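Local coordinates for PILD processed protein (Shewanella oneidensis, PDB 4D40), which is a type IV pilin, probably the subunit that assembles into pili serving adhesion on the surface of this metal-reducing bacterium, at residues 2-13 with 64-74. Sequence-based numbering, arbitrary orientation.
Sequences KQGRRFDAQQYL and RQSDPCGTLSL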
loop_
_atom_site.group_PDB
_atom_site.type_symbol
_atom_site.label_atom_id
_atom_site.label_comp_id
_atom_site.label_asym_id
_atom_site.label_seq_id
_atom_site.Cartn_x
_atom_site.Cartn_y
_atom_site.Cartn_z
ATOM N N LYS A 2 2.822 -18.134 -0.371
ATOM C CA LYS A 2 3.053 -16.842 -1.006
ATOM C C LYS A 2 1.746 -16.091 -1.272
ATOM O O LYS A 2 1.713 -14.866 -1.198
ATOM C CB LYS A 2 3.853 -17.004 -2.306
ATOM C CG LYS A 2 3.340 -18.036 -3.291
ATOM C CD LYS A 2 4.321 -18.157 -4.449
ATOM C CE LYS A 2 4.062 -19.379 -5.308
ATOM N NZ LYS A 2 5.178 -19.604 -6.270
ATOM N N GLN A 3 0.670 -16.816 -1.554
ATOM C CA GLN A 3 -0.626 -16.166 -1.767
ATOM C C GLN A 3 -1.120 -15.506 -0.474
ATOM O O GLN A 3 -1.592 -14.358 -0.476
ATOM C CB GLN A 3 -1.652 -17.180 -2.285
ATOM C CG GLN A 3 -2.897 -16.552 -2.893
ATOM C CD GLN A 3 -3.769 -17.562 -3.612
ATOM O OE1 GLN A 3 -4.053 -18.638 -3.088
ATOM N NE2 GLN A 3 -4.190 -17.223 -4.825
ATOM N N GLY A 4 -1.002 -16.227 0.635
ATOM C CA GLY A 4 -1.383 -15.689 1.929
ATOM C C GLY A 4 -0.600 -14.438 2.283
ATOM O O GLY A 4 -1.146 -13.477 2.833
ATOM N N ARG A 5 0.689 -14.442 1.958
ATOM C CA ARG A 5 1.545 -13.307 2.265
ATOM C C ARG A 5 1.222 -12.096 1.389
ATOM O O ARG A 5 1.377 -10.956 1.826
ATOM C CB ARG A 5 3.013 -13.697 2.112
ATOM C CG ARG A 5 3.479 -14.677 3.171
ATOM C CD ARG A 5 4.979 -14.797 3.174
ATOM N NE ARG A 5 5.486 -15.418 1.954
ATOM C CZ ARG A 5 5.878 -16.685 1.848
ATOM N NH1 ARG A 5 5.832 -17.505 2.891
ATOM N NH2 ARG A 5 6.326 -17.137 0.684
ATOM N N ARG A 6 0.784 -12.346 0.158
ATOM C CA ARG A 6 0.303 -11.277 -0.713
ATOM C C ARG A 6 -0.917 -10.622 -0.076
ATOM O O ARG A 6 -1.038 -9.397 -0.044
ATOM C CB ARG A 6 -0.047 -11.815 -2.106
ATOM C CG ARG A 6 -0.397 -10.724 -3.127
ATOM C CD ARG A 6 -1.415 -11.212 -4.151
ATOM N NE ARG A 6 -0.999 -12.449 -4.794
ATOM C CZ ARG A 6 -1.819 -13.306 -5.395
ATOM N NH1 ARG A 6 -3.124 -13.070 -5.454
ATOM N NH2 ARG A 6 -1.330 -14.407 -5.944
ATOM N N PHE A 7 -1.818 -11.445 0.447
ATOM C CA PHE A 7 -3.049 -10.924 1.025
ATOM C C PHE A 7 -2.755 -10.208 2.344
ATOM O O PHE A 7 -3.397 -9.201 2.663
ATOM C CB PHE A 7 -4.070 -12.048 1.222
ATOM C CG PHE A 7 -4.607 -12.629 -0.069
ATOM C CD1 PHE A 7 -4.815 -11.832 -1.189
ATOM C CD2 PHE A 7 -4.912 -13.976 -0.157
ATOM C CE1 PHE A 7 -5.305 -12.368 -2.364
ATOM C CE2 PHE A 7 -5.406 -14.520 -1.335
ATOM C CZ PHE A 7 -5.606 -13.714 -2.437
ATOM N N ASP A 8 -1.780 -10.713 3.099
ATOM C CA ASP A 8 -1.300 -10.024 4.299
ATOM C C ASP A 8 -0.804 -8.623 3.960
ATOM O O ASP A 8 -1.094 -7.657 4.665
ATOM C CB ASP A 8 -0.165 -10.801 4.971
ATOM C CG ASP A 8 -0.645 -12.036 5.704
ATOM O OD1 ASP A 8 -1.861 -12.155 5.978
ATOM O OD2 ASP A 8 0.212 -12.889 6.013
ATOM N N ALA A 9 -0.030 -8.522 2.886
ATOM C CA ALA A 9 0.489 -7.234 2.441
ATOM C C ALA A 9 -0.648 -6.303 2.039
ATOM O O ALA A 9 -0.633 -5.112 2.358
ATOM C CB ALA A 9 1.459 -7.430 1.283
ATOM N N GLN A 10 -1.638 -6.855 1.345
ATOM C CA GLN A 10 -2.807 -6.083 0.945
ATOM C C GLN A 10 -3.529 -5.532 2.167
ATOM O O GLN A 10 -3.919 -4.365 2.190
ATOM C CB GLN A 10 -3.758 -6.938 0.107
ATOM C CG GLN A 10 -3.260 -7.179 -1.305
ATOM C CD GLN A 10 -4.094 -8.171 -2.085
ATOM O OE1 GLN A 10 -5.257 -8.430 -1.763
ATOM N NE2 GLN A 10 -3.499 -8.739 -3.129
ATOM N N GLN A 11 -3.693 -6.369 3.183
ATOM C CA GLN A 11 -4.384 -5.955 4.397
ATOM C C GLN A 11 -3.650 -4.810 5.073
ATOM O O GLN A 11 -4.271 -3.922 5.644
ATOM C CB GLN A 11 -4.523 -7.130 5.361
ATOM C CG GLN A 11 -5.554 -8.154 4.935
ATOM C CD GLN A 11 -5.614 -9.340 5.879
ATOM O OE1 GLN A 11 -4.688 -10.148 5.938
ATOM N NE2 GLN A 11 -6.703 -9.443 6.629
ATOM N N TYR A 12 -2.324 -4.823 4.980
ATOM C CA TYR A 12 -1.512 -3.804 5.629
ATOM C C TYR A 12 -1.576 -2.500 4.854
ATOM O O TYR A 12 -1.565 -1.425 5.451
ATOM C CB TYR A 12 -0.067 -4.273 5.760
ATOM C CG TYR A 12 0.830 -3.306 6.494
ATOM C CD1 TYR A 12 0.555 -2.930 7.795
ATOM C CD2 TYR A 12 1.968 -2.785 5.891
ATOM C CE1 TYR A 12 1.372 -2.054 8.475
ATOM C CE2 TYR A 12 2.794 -1.910 6.568
ATOM C CZ TYR A 12 2.491 -1.549 7.861
ATOM O OH TYR A 12 3.309 -0.681 8.547
ATOM N N LEU A 13 -1.629 -2.594 3.528
ATOM C CA LEU A 13 -1.814 -1.405 2.696
ATOM C C LEU A 13 -3.144 -0.755 3.040
ATOM O O LEU A 13 -3.244 0.471 3.087
ATOM C CB LEU A 13 -1.762 -1.750 1.210
ATOM C CG LEU A 13 -0.396 -2.223 0.694
ATOM C CD1 LEU A 13 -0.512 -2.711 -0.735
ATOM C CD2 LEU A 13 0.613 -1.112 0.780
ATOM N N ARG A 64 12.482 -13.232 -2.131
ATOM C CA ARG A 64 11.973 -14.334 -1.318
ATOM C C ARG A 64 10.469 -14.560 -1.487
ATOM O O ARG A 64 9.918 -15.519 -0.949
ATOM C CB ARG A 64 12.285 -14.072 0.157
ATOM C CG ARG A 64 13.764 -13.878 0.434
ATOM C CD ARG A 64 14.031 -13.471 1.868
ATOM N NE ARG A 64 15.350 -12.855 2.003
ATOM C CZ ARG A 64 15.588 -11.547 1.923
ATOM N NH1 ARG A 64 14.594 -10.685 1.720
ATOM N NH2 ARG A 64 16.828 -11.095 2.053
ATOM N N GLN A 65 9.813 -13.678 -2.237
ATOM C CA GLN A 65 8.365 -13.722 -2.403
ATOM C C GLN A 65 8.024 -13.818 -3.886
ATOM O O GLN A 65 7.803 -12.809 -4.546
ATOM C CB GLN A 65 7.743 -12.481 -1.760
ATOM C CG GLN A 65 6.253 -12.241 -2.029
ATOM C CD GLN A 65 5.341 -13.290 -1.423
ATOM O OE1 GLN A 65 5.785 -14.241 -0.788
ATOM N NE2 GLN A 65 4.037 -13.108 -1.619
ATOM N N SER A 66 7.984 -15.042 -4.402
ATOM C CA SER A 66 7.874 -15.266 -5.841
ATOM C C SER A 66 6.418 -15.317 -6.254
ATOM O O SER A 66 5.911 -16.362 -6.668
ATOM C CB SER A 66 8.583 -16.559 -6.245
ATOM O OG SER A 66 8.015 -17.672 -5.577
ATOM N N ASP A 67 5.758 -14.170 -6.150
ATOM C CA ASP A 67 4.329 -14.081 -6.383
ATOM C C ASP A 67 4.018 -13.397 -7.717
ATOM O O ASP A 67 4.612 -12.373 -8.038
ATOM C CB ASP A 67 3.675 -13.325 -5.237
ATOM C CG ASP A 67 2.196 -13.244 -5.389
ATOM O OD1 ASP A 67 1.514 -14.215 -5.003
ATOM O OD2 ASP A 67 1.727 -12.221 -5.916
ATOM N N PRO A 68 3.080 -13.960 -8.500
ATOM C CA PRO A 68 2.836 -13.451 -9.858
ATOM C C PRO A 68 2.143 -12.083 -9.938
ATOM O O PRO A 68 2.035 -11.537 -11.038
ATOM C CB PRO A 68 1.954 -14.540 -10.479
ATOM C CG PRO A 68 1.287 -15.197 -9.323
ATOM C CD PRO A 68 2.302 -15.181 -8.224
ATOM N N CYS A 69 1.694 -11.533 -8.815
ATOM C CA CYS A 69 1.080 -10.208 -8.833
ATOM C C CYS A 69 2.118 -9.103 -8.693
ATOM O O CYS A 69 1.813 -7.926 -8.872
ATOM C CB CYS A 69 0.026 -10.088 -7.733
ATOM S SG CYS A 69 -1.409 -11.125 -8.082
ATOM N N GLY A 70 3.351 -9.482 -8.384
ATOM C CA GLY A 70 4.434 -8.523 -8.300
ATOM C C GLY A 70 4.158 -7.409 -7.314
ATOM O O GLY A 70 3.662 -7.638 -6.209
ATOM N N THR A 71 4.467 -6.187 -7.724
ATOM C CA THR A 71 4.258 -5.033 -6.864
ATOM C C THR A 71 2.786 -4.675 -6.771
ATOM O O THR A 71 2.093 -4.564 -7.787
ATOM C CB THR A 71 5.047 -3.817 -7.368
ATOM O OG1 THR A 71 6.445 -4.123 -7.332
ATOM C CG2 THR A 71 4.771 -2.588 -6.496
ATOM N N LEU A 72 2.328 -4.488 -5.539
ATOM C CA LEU A 72 0.949 -4.121 -5.258
ATOM C C LEU A 72 0.897 -2.648 -4.914
ATOM O O LEU A 72 1.768 -2.152 -4.211
ATOM C CB LEU A 72 0.398 -4.934 -4.094
ATOM C CG LEU A 72 0.676 -6.430 -4.127
ATOM C CD1 LEU A 72 0.402 -7.020 -2.756
ATOM C CD2 LEU A 72 -0.154 -7.114 -5.191
ATOM N N SER A 73 -0.111 -1.938 -5.398
ATOM C CA SER A 73 -0.265 -0.554 -4.980
ATOM C C SER A 73 -1.716 -0.203 -4.725
ATOM O O SER A 73 -2.634 -0.855 -5.225
ATOM C CB SER A 73 0.320 0.404 -6.014
ATOM O OG SER A 73 -0.452 0.423 -7.193
ATOM N N LEU A 74 -1.878 0.850 -3.936
ATOM C CA LEU A 74 -3.173 1.360 -3.504
ATOM C C LEU A 74 -3.052 2.876 -3.390
ATOM O O LEU A 74 -2.157 3.361 -2.701
ATOM C CB LEU A 74 -3.565 0.735 -2.166
ATOM C CG LEU A 74 -4.805 1.278 -1.456
ATOM C CD1 LEU A 74 -5.996 1.199 -2.374
ATOM C CD2 LEU A 74 -5.063 0.498 -0.172
#
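Arg-6 and Asp-67 form a buried salt bridge between the start of the helix and the loop before strand 72-75. The arginine grips side-on, with one nitrogen to each carboxylate oxygen. Arg-6 NH2 lies 3.0 Å from Asp-67 OD1, which accepts through its syn lone pair, while Arg-6 NE is 3.0 Å from OD2. The fit is not flat, because the guanidinium and carboxylate planes stand 54° apart. Asp-67 OD2 also accepts from the backbone N of Cys-69, an Asx turn that holds the carboxylate in place. NE of Arg-6 and N of Cys-69 come to this oxygen from opposite faces of its plane. Cys-69 SG sits over the centre of the Arg-6 guanidinium, 3.5 Å from its CZ, and Gln-3 CG lies off-centre over the other face.

Gln-65 makes the second polar link. Its chain bends at CG (chi2 66°), and its amide then works at both ends. NE2 donates to Lys-2 O at 2.9 Å; this carbonyl also takes the helix bond from Arg-6 N. Gln-65 OE1 lies in the plane of the Arg-5 guanidinium and accepts from both its NE, at 3.0 Å, and its NH2.

Apolar packing follows further along the helix. Leu-72 CD1 rests 3.8 Å from CG of Arg-6 and also meets Ala-9 CB and Gln-10 CG. Leu-13 CD1 touches Leu-72 CB at 4.1 Å, and its CB meets Leu-74 CD2.

The arrangement is that of a pilin globular domain: helix 2-27, the C-terminal half of the long pilin helix in this truncated construct, packs on an antiparallel sheet. Helix segment 2-13 and strand segment 72-74 run nearly parallel, 20° apart. The Cys-69–Cys-86 disulfide ties the loop to the C-terminal segment, where Cys-86 O accepts from Arg-6 and Gln-10. Tyr-42 and Phe-44 of strand 42-48 and Leu-57 of strand 55-61 also pack against this helix.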